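Local coordinates for exopolyphosphatase (Cytophaga hutchinsonii, PDB 3MDQ), which probably hydrolyses inorganic polyphosphate, releasing terminal phosphate, as a member of the Ppx/GppA phosphatase family, at residues 7-12 with 16-21; 29-34 with 70-75; 84-89 with 142-147; 118-123 with 304-309; 209-214 with 296-301. All coordinates share one frame; numbering follows the deposited sequence. Where two conformers were deposited one is given.

Contact 1. Residues 7-12 with 16-21; sequences GVIDMG and FHLLIT
Phe16 lays one face of its ring over Met11, a selenomethionine, at the turn end of an antiparallel beta hairpin. Met11 CA stands 3.9 Å from the ring centroid and 22° off its normal, a CH-pi contact, while Gly12 O meets the ring edge at 3.3 Å from Phe16 CE1. With chi1 at -78°, Phe16 CG lies beside its backbone N, and the ring extends alongside the Met11 side chain until its CZ is 3.8 Å from Met11 CE. Replacing Phe16 by an alanine would probably strip the cover from Met11 CA and CE and open a gap on this buried face. On the same face, Ile9 CG1 packs on Leu18 CD1 (3.8 Å). The opposite face is also buried at Val8 and Leu19, which exchange two nearly straight backbone bonds, Val8 N to Leu19 O being 2.8 Å. It is looser toward the turn, where the partly exposed Asp10 and His17 pair through two backbone bonds but their side chains merely run side by side, Asp10 OD2 3.9 Å from His17 CD2. Strand 76-81 pairs with strand 5-11 and strand 27-37 with strand 15-24; helix 52-71 covers Phe16 and Leu18, and helix 299-309 Val8 and His17.

Contact 2. Residues 29-34 with 70-75; sequences HTLVNE and DEHAVV
A classic beta bulge in strand 27-37, where Leu31 and Val32 together face Ile20 of the neighbouring strand, meets His72 just beyond the end of helix 52-71. The evidence for the contact is one methyl over one ring. Val32 CG2 sits 3.8 Å from the centroid of the His72 imidazole, 24° off the ring normal, which makes a CH-pi contact; it is displaced toward the CE1-NE2 side, with Val32 CG2 3.5 Å from His72 CE1. The methyl gets there because CG2 is anti to the carbonyl carbon of Val32, the other branch, CG1, being anti to the backbone N (chi1 175°). Leu31 adds a looser touch, its CD1 4.2 Å from His72 CD2 in an oblique approach. Rotation of the imidazole is restrained from the helix side, where His72 ND1 is hydrogen-bonded to Ile68 O in the last turn. The three touching residues are partly exposed, and the segments bury just 120 Å² between them without any hydrogen bond. After His72 the backbone closes the helix: Ala73, at phi 50°, gives its N to Asp70 O at 3.0 Å, and Val74 N reaches back to Leu69 O. These two bonds, with the positive phi, are the signature of a Schellman motif, ending the helix that connects edge strand 27-37 to the parallel inner strand 76-81, as in the ribonuclease H-like domains of the actin-type ATPase fold.

Contact 3. Residues 84-89 with 142-147; sequences AVRSGS and SVEFII. With SO4 (sulfate ion), chain D.
No hydrogen bond joins Arg86 to Ser142 or Glu144, although two oxygens lie near the plane of its guanidinium at one edge. Arg86 NH2 is 3.5 Å from Ser142 OG and 4.2 Å from Glu144 OE2, the latter a pair of opposite charges beyond salt-bridge range. The real partners of the guanidinium are others: NH1 bonds to Ile109 O and forms a salt bridge with Glu114, and NH2 forms one with Glu160. Arg86 leaves the short helix 83-87 with its CG between the backbone N and the carbonyl carbon, the crowded position (chi1 70°), and then runs extended from CG to NE, which carries the flat group to Ser142. Ser142 works in two directions. Its OG donates to Glu144 OE2 at 2.6 Å, using the syn lone pair of that oxygen, while its backbone N donates to O1 of a sulfate, probably from the crystallisation liquor, at 2.9 Å along a nearly straight N-H line of 170°. Gly140 N and Gly141 N also bond to the sulfate, so three successive amides at the head of strand 143-148 hold the anion, consistent with the glycine-rich second phosphate loop of the actin-type ATPase fold; Thr13 OG1 bonds to it from the other lobe. Glu144 reaches back along the strand by bending at chi2 (68°), and its OE2 is bonded by Ser158 OG as well as by Ser142 OG.

Contact 4. Residues 118-123 with 304-309; sequences IFRGVQ and LYTMLD
Arg120 and Asp309 approach from opposite directions across a nearly perpendicular helix pair, helices 111-125 and 299-309, whose local axes cross at 84° with 9.2 Å between them. The guanidinium grips the carboxylate side-on: Arg120 NE reaches Asp309 OD2 at 2.8 Å, and Arg120 NH2 reaches Asp309 OD1 at 3.0 Å. Both bonds are almost straight, each meets its oxygen on the syn side, and the two flat groups are only 19° from coplanar, so this is a bidentate salt bridge. Tyr305 runs at about a right angle to Arg120, and its CB sits over the centre of the guanidinium face, 3.7 Å from Arg120 CZ. The arginine's bend at chi2 (69°) swings NE and NH2 round to face the Asp309 carboxylate, and Arg120 NH1 has a further partner in Gln124 OE1. A methionine in place of Arg120 would probably leave the Asp309 carboxylate without its charged mate and Tyr305 CB without the flat group beneath it. Helix 111-125 also packs on strand 206-210, and helix 299-309 on strand 15-24, so the crossing lies between elements of the two sheets. Thr306 slides past in the opposite direction; its OG1, bonded to Gly302 O, lies 3.7 Å from Arg120 CG.

Contact 5. Residues 209-214 with 296-301; sequences GCSGTF and TYSLKE
Cys210 presses its CB against the carbonyl of Tyr297, 3.5 Å from Tyr297 O, and its SG lies 4.0 Å from Ser298 CB. The thiol takes a position between its own backbone N and carbonyl carbon (chi1 58°), which turns it to the Ser298 side. Ser211 comes in next: in the conformer described, of two modelled, Ser211 OG is 3.4 Å from Ser298 CB, and its polar partner is Asp137 OD2. The sheet-to-helix corner at 298 is fixed within its own segment. Ser298 is the N-cap of helix 299-309, and its N donates to Glu301 OE1 at 2.9 Å, on the anti side of that oxygen and 31° out of the carboxylate plane. The Ser298 side chain makes no capping bond in return, so no capping box is completed. Glu301 is gripped again by Lys300, whose NZ is 3.0 Å from Glu301 OE2 in a salt bridge. On the first segment, the Phe214 ring lies flat over Gly209 CA, where a side chain at 209 would clash with the ring. The two turns follow the adjacent parallel strands 206-210 and 291-295; strand 133-138 flanks the former, helix 111-125 covers Cys210 and Leu299, and helix 267-286 packs on Thr213 and Phe214.

Overall arrangement
The contacts span both lobes of a fold consistent with the actin-type ATPase clan. Contacts 1 and 2 share the first sheet (centres 10 Å apart), Ile20 O lying 2.8 Å from Leu31 N, a probable hydrogen bond. Contacts 3 and 5 reach the second (centres 14 Å apart). The sulfate lies between the lobes, near Ser142 of contact 3, with Gly12 CA of contact 1 3.8 Å from its O4 and the Ser211 side chain of contact 5 about 6 Å away; the anion probably marks the phosphate site. Helix 299-309 serves contacts 4 and 5 and touches contact 1, Lys300 CD lying 3.7 Å from His17 CB. Contact 2 is peripheral, its centre 27 Å from that of contact 3.

Contact 1. Residues 7-12 with 16-21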
# COMPACT_ATOMS: atom_id res chain seq x y z
N GLY A 7 -8.03 17.40 -1.84
CA GLY A 7 -8.53 16.04 -1.93
C GLY A 7 -7.56 15.17 -2.74
O GLY A 7 -7.12 15.58 -3.82
N VAL A 8 -7.23 14.00 -2.21
CA VAL A 8 -6.33 13.06 -2.86
C VAL A 8 -7.06 11.73 -2.98
O VAL A 8 -7.63 11.24 -2.01
CB VAL A 8 -5.03 12.84 -2.04
CG1 VAL A 8 -4.13 11.83 -2.74
CG2 VAL A 8 -4.27 14.16 -1.84
N ILE A 9 -7.02 11.15 -4.19
CA ILE A 9 -7.55 9.81 -4.46
C ILE A 9 -6.36 8.92 -4.87
O ILE A 9 -5.59 9.28 -5.77
CB ILE A 9 -8.62 9.79 -5.57
CG1 ILE A 9 -9.83 10.61 -5.15
CG2 ILE A 9 -9.00 8.33 -5.94
CD1 ILE A 9 -10.82 10.96 -6.28
N ASP A 10 -6.23 7.79 -4.20
CA ASP A 10 -5.27 6.74 -4.54
C ASP A 10 -6.07 5.63 -5.16
O ASP A 10 -6.82 4.93 -4.47
CB ASP A 10 -4.55 6.28 -3.23
CG ASP A 10 -3.69 5.06 -3.39
OD1 ASP A 10 -3.52 4.50 -4.50
OD2 ASP A 10 -3.17 4.63 -2.33
N MSE A 11 -5.87 5.42 -6.46
CA MSE A 11 -6.55 4.32 -7.18
C MSE A 11 -5.71 3.07 -7.13
O MSE A 11 -5.07 2.71 -8.10
CB MSE A 11 -6.82 4.69 -8.64
CG MSE A 11 -7.78 5.81 -8.76
SE MSE A 11 -8.00 6.42 -10.62
CE MSE A 11 -8.69 4.80 -11.42
N GLY A 12 -5.73 2.42 -5.99
CA GLY A 12 -4.93 1.21 -5.78
C GLY A 12 -5.51 -0.00 -6.47
O GLY A 12 -6.64 -0.01 -6.92
N PHE A 16 -9.42 1.58 -3.28
CA PHE A 16 -9.29 2.99 -3.61
C PHE A 16 -9.43 3.77 -2.30
O PHE A 16 -10.25 3.41 -1.48
CB PHE A 16 -10.40 3.49 -4.57
CG PHE A 16 -10.22 3.13 -6.02
CD1 PHE A 16 -9.37 2.14 -6.44
CD2 PHE A 16 -10.98 3.76 -7.01
CE1 PHE A 16 -9.22 1.84 -7.78
CE2 PHE A 16 -10.84 3.41 -8.34
CZ PHE A 16 -9.96 2.43 -8.72
N HIS A 17 -8.66 4.85 -2.17
CA HIS A 17 -8.69 5.69 -0.97
C HIS A 17 -8.98 7.11 -1.33
O HIS A 17 -8.51 7.62 -2.36
CB HIS A 17 -7.32 5.66 -0.27
CG HIS A 17 -6.94 4.31 0.21
ND1 HIS A 17 -7.27 3.84 1.46
CD2 HIS A 17 -6.28 3.29 -0.41
CE1 HIS A 17 -6.82 2.60 1.60
NE2 HIS A 17 -6.22 2.24 0.48
N LEU A 18 -9.72 7.79 -0.45
CA LEU A 18 -10.02 9.19 -0.56
C LEU A 18 -9.61 9.88 0.75
O LEU A 18 -10.09 9.52 1.80
CB LEU A 18 -11.52 9.45 -0.78
CG LEU A 18 -11.98 10.91 -0.74
CD1 LEU A 18 -11.36 11.82 -1.84
CD2 LEU A 18 -13.53 10.93 -0.85
N LEU A 19 -8.73 10.86 0.63
CA LEU A 19 -8.31 11.69 1.75
C LEU A 19 -8.63 13.15 1.46
O LEU A 19 -8.19 13.69 0.45
CB LEU A 19 -6.81 11.56 1.96
CG LEU A 19 -6.19 12.37 3.10
CD1 LEU A 19 -6.63 11.85 4.43
CD2 LEU A 19 -4.62 12.29 3.00
N ILE A 20 -9.38 13.81 2.35
CA ILE A 20 -9.67 15.21 2.23
C ILE A 20 -9.15 15.89 3.47
O ILE A 20 -9.45 15.45 4.58
CB ILE A 20 -11.17 15.52 2.05
CG1 ILE A 20 -11.70 14.85 0.80
CG2 ILE A 20 -11.39 17.08 1.98
CD1 ILE A 20 -13.25 14.92 0.60
N THR A 21 -8.34 16.94 3.26
CA THR A 21 -7.60 17.62 4.33
C THR A 21 -7.87 19.12 4.25
O THR A 21 -7.89 19.69 3.17
CB THR A 21 -6.07 17.37 4.16
OG1 THR A 21 -5.81 15.96 4.06
CG2 THR A 21 -5.25 17.96 5.34

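Contact 2. Residues 29-34 with 70-75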
# COMPACT_ATOMS: atom_id res chain seq x y z
N HIS A 29 -5.53 19.16 8.74
CA HIS A 29 -6.51 18.46 9.57
C HIS A 29 -7.37 17.56 8.64
O HIS A 29 -7.90 18.03 7.64
CB HIS A 29 -7.38 19.49 10.30
CG HIS A 29 -8.61 18.93 10.93
ND1 HIS A 29 -9.88 19.28 10.52
CD2 HIS A 29 -8.78 18.08 11.98
CE1 HIS A 29 -10.78 18.65 11.26
NE2 HIS A 29 -10.14 17.91 12.15
N THR A 30 -7.48 16.30 8.97
CA THR A 30 -8.25 15.37 8.18
C THR A 30 -9.76 15.59 8.34
O THR A 30 -10.30 15.53 9.46
CB THR A 30 -7.89 13.94 8.54
OG1 THR A 30 -6.48 13.76 8.36
CG2 THR A 30 -8.66 12.93 7.67
N LEU A 31 -10.43 15.83 7.22
CA LEU A 31 -11.88 15.85 7.15
C LEU A 31 -12.47 14.50 6.78
O LEU A 31 -13.52 14.13 7.29
CB LEU A 31 -12.32 16.91 6.14
CG LEU A 31 -11.94 18.37 6.39
CD1 LEU A 31 -12.57 19.22 5.32
CD2 LEU A 31 -12.36 18.83 7.78
N VAL A 32 -11.88 13.81 5.79
CA VAL A 32 -12.38 12.52 5.30
C VAL A 32 -11.18 11.60 5.05
O VAL A 32 -10.18 12.04 4.48
CB VAL A 32 -13.12 12.69 3.94
CG1 VAL A 32 -13.54 11.32 3.35
CG2 VAL A 32 -14.34 13.62 4.09
N ASN A 33 -11.28 10.35 5.50
CA ASN A 33 -10.35 9.31 5.16
C ASN A 33 -11.22 8.07 4.92
O ASN A 33 -11.66 7.45 5.87
CB ASN A 33 -9.35 9.12 6.29
CG ASN A 33 -8.26 8.12 5.93
OD1 ASN A 33 -8.41 7.35 4.99
ND2 ASN A 33 -7.16 8.16 6.65
N GLU A 34 -11.46 7.76 3.64
CA GLU A 34 -12.46 6.79 3.19
C GLU A 34 -11.76 5.75 2.32
O GLU A 34 -10.82 6.10 1.63
CB GLU A 34 -13.50 7.54 2.33
CG GLU A 34 -14.66 6.72 1.84
CD GLU A 34 -15.96 7.15 2.46
OE1 GLU A 34 -15.94 8.16 3.20
OE2 GLU A 34 -16.99 6.50 2.20
N ASP A 70 -17.35 16.98 -3.55
CA ASP A 70 -18.25 18.09 -3.73
C ASP A 70 -18.92 18.51 -2.43
O ASP A 70 -19.11 19.72 -2.16
CB ASP A 70 -19.32 17.75 -4.80
CG ASP A 70 -18.72 17.66 -6.21
OD1 ASP A 70 -17.74 18.43 -6.46
OD2 ASP A 70 -19.19 16.84 -7.02
N GLU A 71 -19.27 17.53 -1.60
CA GLU A 71 -19.91 17.81 -0.30
C GLU A 71 -18.96 18.55 0.65
O GLU A 71 -19.42 19.11 1.63
CB GLU A 71 -20.38 16.51 0.35
CG GLU A 71 -21.67 16.05 -0.21
CD GLU A 71 -22.09 14.63 0.16
OE1 GLU A 71 -21.26 13.84 0.66
OE2 GLU A 71 -23.27 14.32 -0.10
N HIS A 72 -17.65 18.54 0.35
CA HIS A 72 -16.65 19.24 1.15
C HIS A 72 -16.04 20.41 0.39
O HIS A 72 -15.01 20.97 0.78
CB HIS A 72 -15.59 18.24 1.66
CG HIS A 72 -16.13 17.31 2.69
ND1 HIS A 72 -16.77 16.14 2.37
CD2 HIS A 72 -16.19 17.41 4.05
CE1 HIS A 72 -17.18 15.55 3.48
NE2 HIS A 72 -16.80 16.27 4.51
N ALA A 73 -16.69 20.81 -0.71
CA ALA A 73 -16.24 21.95 -1.51
C ALA A 73 -14.77 21.91 -1.89
O ALA A 73 -14.08 22.95 -1.88
CB ALA A 73 -16.57 23.27 -0.78
N VAL A 74 -14.29 20.73 -2.27
CA VAL A 74 -12.85 20.60 -2.57
C VAL A 74 -12.53 21.20 -3.93
O VAL A 74 -13.17 20.88 -4.90
CB VAL A 74 -12.40 19.13 -2.45
CG1 VAL A 74 -10.95 19.01 -2.83
CG2 VAL A 74 -12.66 18.64 -1.05
N VAL A 75 -11.53 22.07 -3.98
CA VAL A 75 -11.12 22.67 -5.24
C VAL A 75 -9.89 21.94 -5.76
O VAL A 75 -9.90 21.50 -6.92
CB VAL A 75 -10.87 24.19 -5.11

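Contact 3. Residues 84-89 with 142-147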
# COMPACT_ATOMS: atom_id res chain seq x y z
N ALA A 84 -2.04 -1.26 -11.20
CA ALA A 84 -3.04 -1.83 -12.09
C ALA A 84 -3.37 -0.88 -13.26
O ALA A 84 -3.63 -1.31 -14.37
CB ALA A 84 -4.32 -2.19 -11.35
N VAL A 85 -3.34 0.41 -13.00
CA VAL A 85 -3.63 1.40 -14.04
C VAL A 85 -2.47 1.47 -15.03
O VAL A 85 -2.65 1.28 -16.26
CB VAL A 85 -3.91 2.77 -13.44
CG1 VAL A 85 -4.10 3.84 -14.54
CG2 VAL A 85 -5.15 2.75 -12.51
N ARG A 86 -1.25 1.64 -14.56
CA ARG A 86 -0.14 1.76 -15.50
C ARG A 86 0.15 0.46 -16.30
O ARG A 86 0.65 0.54 -17.42
CB ARG A 86 1.13 2.29 -14.81
CG ARG A 86 1.77 1.37 -13.88
CD ARG A 86 2.99 2.05 -13.16
NE ARG A 86 3.39 1.20 -12.06
CZ ARG A 86 3.32 1.49 -10.77
NH1 ARG A 86 2.96 2.68 -10.34
NH2 ARG A 86 3.65 0.56 -9.88
N SER A 87 -0.18 -0.68 -15.70
CA SER A 87 0.07 -1.99 -16.25
C SER A 87 -0.94 -2.39 -17.33
O SER A 87 -0.61 -3.17 -18.23
CB SER A 87 -0.02 -3.00 -15.10
OG SER A 87 0.45 -4.26 -15.51
N GLY A 88 -2.16 -1.87 -17.22
CA GLY A 88 -3.27 -2.28 -18.07
C GLY A 88 -3.21 -1.72 -19.46
O GLY A 88 -3.04 -0.49 -19.67
N SER A 89 -3.28 -2.62 -20.45
CA SER A 89 -3.18 -2.19 -21.84
C SER A 89 -4.31 -1.25 -22.22
O SER A 89 -4.12 -0.37 -23.06
CB SER A 89 -3.19 -3.38 -22.79
OG SER A 89 -4.40 -4.09 -22.64
N SER A 142 1.67 -3.84 -6.87
CA SER A 142 3.12 -3.68 -6.73
C SER A 142 3.56 -3.56 -5.28
O SER A 142 2.74 -3.41 -4.38
CB SER A 142 3.59 -2.46 -7.51
OG SER A 142 3.13 -1.26 -6.90
N VAL A 143 4.88 -3.73 -5.08
CA VAL A 143 5.50 -3.51 -3.80
C VAL A 143 6.67 -2.53 -4.02
O VAL A 143 7.53 -2.73 -4.89
CB VAL A 143 6.04 -4.82 -3.19
CG1 VAL A 143 6.73 -4.56 -1.83
CG2 VAL A 143 4.88 -5.90 -3.06
N GLU A 144 6.65 -1.45 -3.25
CA GLU A 144 7.71 -0.44 -3.31
C GLU A 144 8.62 -0.58 -2.09
O GLU A 144 8.13 -0.76 -0.98
CB GLU A 144 7.15 0.98 -3.35
CG GLU A 144 6.53 1.41 -4.67
CD GLU A 144 5.27 0.69 -4.99
OE1 GLU A 144 4.32 0.77 -4.21
OE2 GLU A 144 5.23 0.01 -6.06
N PHE A 145 9.91 -0.47 -2.33
CA PHE A 145 10.92 -0.47 -1.30
C PHE A 145 11.71 0.81 -1.40
O PHE A 145 12.09 1.23 -2.52
CB PHE A 145 11.86 -1.63 -1.48
CG PHE A 145 11.24 -2.99 -1.27
CD1 PHE A 145 11.11 -3.51 -0.01
CD2 PHE A 145 10.84 -3.74 -2.35
CE1 PHE A 145 10.54 -4.75 0.17
CE2 PHE A 145 10.30 -4.98 -2.17
CZ PHE A 145 10.16 -5.50 -0.92
N ILE A 146 11.94 1.45 -0.25
CA ILE A 146 12.71 2.68 -0.19
C ILE A 146 13.71 2.63 0.97
O ILE A 146 13.32 2.24 2.09
CB ILE A 146 11.82 3.93 0.01
CG1 ILE A 146 10.62 3.97 -0.94
CG2 ILE A 146 12.67 5.23 -0.10
CD1 ILE A 146 9.35 3.43 -0.35
N ILE A 147 14.98 2.98 0.72
CA ILE A 147 15.96 3.10 1.77
C ILE A 147 16.26 4.57 1.98
O ILE A 147 16.58 5.23 1.02
CB ILE A 147 17.23 2.31 1.48
CG1 ILE A 147 16.94 0.81 1.39
CG2 ILE A 147 18.32 2.60 2.54
CD1 ILE A 147 18.09 -0.06 0.92
S SO4 D . -1.34 -1.18 -5.11
O1 SO4 D . -0.34 -2.18 -5.55
O2 SO4 D . -2.52 -1.84 -4.46
O3 SO4 D . -0.69 -0.28 -4.14
O4 SO4 D . -1.57 -0.46 -6.35

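Contact 4. Residues 118-123 with 304-309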
# COMPACT_ATOMS: atom_id res chain seq x y z
N ILE A 118 5.32 7.66 -1.55
CA ILE A 118 5.07 6.86 -0.34
C ILE A 118 6.06 7.27 0.76
O ILE A 118 5.66 7.49 1.92
CB ILE A 118 5.17 5.37 -0.62
CG1 ILE A 118 3.97 4.93 -1.47
CG2 ILE A 118 5.26 4.58 0.71
CD1 ILE A 118 4.16 3.60 -2.19
N PHE A 119 7.34 7.34 0.42
CA PHE A 119 8.34 7.66 1.46
C PHE A 119 8.15 9.05 2.06
O PHE A 119 8.40 9.24 3.26
CB PHE A 119 9.77 7.48 0.96
CG PHE A 119 10.78 7.28 2.06
CD1 PHE A 119 10.80 6.11 2.81
CD2 PHE A 119 11.70 8.25 2.34
CE1 PHE A 119 11.74 5.90 3.80
CE2 PHE A 119 12.69 8.03 3.32
CZ PHE A 119 12.69 6.89 4.03
N ARG A 120 7.68 10.02 1.26
CA ARG A 120 7.36 11.33 1.85
C ARG A 120 6.28 11.19 2.92
O ARG A 120 6.34 11.88 3.94
CB ARG A 120 6.91 12.32 0.78
CG ARG A 120 6.48 13.66 1.32
CD ARG A 120 7.66 14.43 1.90
NE ARG A 120 7.28 15.69 2.55
CZ ARG A 120 6.88 15.81 3.81
NH1 ARG A 120 6.76 14.77 4.61
NH2 ARG A 120 6.58 17.03 4.26
N GLY A 121 5.29 10.32 2.71
CA GLY A 121 4.29 10.07 3.74
C GLY A 121 4.87 9.39 4.98
O GLY A 121 4.60 9.80 6.12
N VAL A 122 5.73 8.40 4.75
CA VAL A 122 6.41 7.71 5.85
C VAL A 122 7.23 8.68 6.69
O VAL A 122 7.20 8.62 7.94
CB VAL A 122 7.26 6.54 5.31
CG1 VAL A 122 8.17 5.93 6.41
CG2 VAL A 122 6.36 5.47 4.69
N GLN A 123 7.94 9.58 6.02
CA GLN A 123 8.77 10.59 6.71
C GLN A 123 7.89 11.45 7.64
O GLN A 123 8.34 11.86 8.72
CB GLN A 123 9.49 11.50 5.72
CG GLN A 123 10.65 10.85 5.06
CD GLN A 123 11.25 11.69 3.94
OE1 GLN A 123 10.53 12.35 3.20
NE2 GLN A 123 12.59 11.59 3.76
N LEU A 304 -0.26 14.40 -0.51
CA LEU A 304 -0.67 15.59 0.25
C LEU A 304 0.54 16.39 0.69
O LEU A 304 0.60 17.60 0.45
CB LEU A 304 -1.52 15.19 1.44
CG LEU A 304 -1.82 16.29 2.45
CD1 LEU A 304 -2.69 17.40 1.86
CD2 LEU A 304 -2.45 15.67 3.71
N TYR A 305 1.51 15.71 1.31
CA TYR A 305 2.62 16.47 1.90
C TYR A 305 3.58 16.99 0.82
O TYR A 305 4.18 18.05 1.00
CB TYR A 305 3.31 15.68 3.00
CG TYR A 305 2.52 15.74 4.28
CD1 TYR A 305 2.61 16.85 5.11
CD2 TYR A 305 1.66 14.73 4.65
CE1 TYR A 305 1.87 16.95 6.28
CE2 TYR A 305 0.87 14.86 5.84
CZ TYR A 305 1.01 15.95 6.63
OH TYR A 305 0.27 16.06 7.80
N THR A 306 3.67 16.30 -0.30
CA THR A 306 4.43 16.78 -1.46
C THR A 306 3.80 18.07 -1.96
O THR A 306 4.48 19.06 -2.21
CB THR A 306 4.54 15.69 -2.55
OG1 THR A 306 5.28 14.60 -2.00
CG2 THR A 306 5.25 16.18 -3.78
N MSE A 307 2.46 18.08 -2.03
CA MSE A 307 1.71 19.29 -2.43
C MSE A 307 1.95 20.43 -1.44
O MSE A 307 2.17 21.56 -1.84
CB MSE A 307 0.21 18.99 -2.56
CG MSE A 307 -0.09 18.15 -3.78
SE MSE A 307 -1.94 17.46 -3.73
CE MSE A 307 -2.80 19.20 -4.16
N LEU A 308 1.86 20.15 -0.15
CA LEU A 308 2.07 21.16 0.88
C LEU A 308 3.51 21.68 0.86
O LEU A 308 3.75 22.86 1.18
CB LEU A 308 1.71 20.63 2.28
CG LEU A 308 0.22 20.25 2.50
CD1 LEU A 308 -0.01 19.66 3.88
CD2 LEU A 308 -0.67 21.48 2.24
N ASP A 309 4.47 20.83 0.50
CA ASP A 309 5.88 21.25 0.36
C ASP A 309 6.03 22.24 -0.81
O ASP A 309 7.06 22.97 -0.91
CB ASP A 309 6.82 20.06 0.08
CG ASP A 309 7.06 19.14 1.29
OD1 ASP A 309 6.75 19.47 2.46
OD2 ASP A 309 7.61 18.02 1.06

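Contact 5. Residues 209-214 with 296-301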
# COMPACT_ATOMS: atom_id res chain seq x y z
N GLY A 209 6.79 -0.66 7.56
CA GLY A 209 5.79 -1.14 6.61
C GLY A 209 4.63 -0.19 6.55
O GLY A 209 4.26 0.41 7.57
N CYS A 210 4.04 -0.03 5.37
CA CYS A 210 2.80 0.73 5.25
C CYS A 210 1.82 0.04 4.29
O CYS A 210 2.18 -0.88 3.54
CB CYS A 210 3.05 2.19 4.90
SG CYS A 210 3.97 2.43 3.38
N SER A 211 0.60 0.58 4.34
CA SER A 211 -0.57 0.19 3.57
C SER A 211 -1.30 -0.97 4.20
O SER A 211 -1.02 -1.33 5.36
CB SER A 211 -0.21 0.01 2.11
OG SER A 211 -0.16 1.28 1.50
N GLY A 212 -2.27 -1.56 3.49
CA GLY A 212 -3.32 -2.32 4.15
C GLY A 212 -2.86 -3.54 4.91
O GLY A 212 -3.39 -3.83 6.00
N THR A 213 -1.94 -4.31 4.35
CA THR A 213 -1.45 -5.51 5.02
C THR A 213 -0.85 -5.14 6.38
O THR A 213 -1.16 -5.72 7.41
CB THR A 213 -0.43 -6.27 4.20
OG1 THR A 213 -1.08 -6.78 3.03
CG2 THR A 213 0.16 -7.45 4.97
N PHE A 214 0.03 -4.14 6.39
CA PHE A 214 0.64 -3.73 7.63
C PHE A 214 -0.37 -3.13 8.62
O PHE A 214 -0.27 -3.37 9.82
CB PHE A 214 1.80 -2.78 7.34
CG PHE A 214 3.05 -3.47 6.85
CD1 PHE A 214 3.89 -4.13 7.74
CD2 PHE A 214 3.42 -3.43 5.50
CE1 PHE A 214 5.02 -4.76 7.30
CE2 PHE A 214 4.57 -4.04 5.05
CZ PHE A 214 5.39 -4.70 5.94
N THR A 296 1.14 4.55 9.49
CA THR A 296 -0.26 4.64 9.05
C THR A 296 -0.43 5.55 7.84
O THR A 296 -1.52 5.59 7.28
CB THR A 296 -1.20 5.08 10.15
OG1 THR A 296 -0.92 6.44 10.49
CG2 THR A 296 -1.05 4.18 11.41
N TYR A 297 0.63 6.24 7.44
CA TYR A 297 0.65 7.07 6.21
C TYR A 297 1.28 6.30 5.08
O TYR A 297 2.25 5.54 5.28
CB TYR A 297 1.47 8.33 6.42
CG TYR A 297 0.86 9.39 7.31
CD1 TYR A 297 -0.31 9.17 8.05
CD2 TYR A 297 1.47 10.62 7.42
CE1 TYR A 297 -0.84 10.16 8.83
CE2 TYR A 297 0.94 11.61 8.20
CZ TYR A 297 -0.21 11.36 8.91
OH TYR A 297 -0.73 12.37 9.71
N SER A 298 0.77 6.49 3.87
CA SER A 298 1.28 5.83 2.70
C SER A 298 1.12 6.81 1.50
O SER A 298 1.30 8.00 1.66
CB SER A 298 0.61 4.47 2.48
OG SER A 298 -0.78 4.57 2.31
N LEU A 299 0.83 6.30 0.31
CA LEU A 299 0.84 7.14 -0.87
C LEU A 299 -0.01 8.41 -0.77
O LEU A 299 0.46 9.48 -1.12
CB LEU A 299 0.41 6.35 -2.13
CG LEU A 299 0.31 7.13 -3.43
CD1 LEU A 299 1.65 7.68 -3.84
CD2 LEU A 299 -0.26 6.19 -4.51
N LYS A 300 -1.25 8.29 -0.31
CA LYS A 300 -2.15 9.44 -0.33
C LYS A 300 -1.62 10.59 0.54
O LYS A 300 -1.68 11.76 0.16
CB LYS A 300 -3.58 9.04 0.06
CG LYS A 300 -3.78 8.58 1.49
CD LYS A 300 -5.10 7.78 1.71
CE LYS A 300 -5.35 7.42 3.24
NZ LYS A 300 -4.26 6.59 3.72
N GLU A 301 -1.06 10.24 1.69
CA GLU A 301 -0.42 11.22 2.54
C GLU A 301 0.86 11.78 1.93
O GLU A 301 1.15 12.95 2.05
CB GLU A 301 -0.14 10.71 3.94
CG GLU A 301 -1.39 10.50 4.79
CD GLU A 301 -2.10 9.19 4.59
OE1 GLU A 301 -1.57 8.25 3.95
OE2 GLU A 301 -3.27 9.09 5.11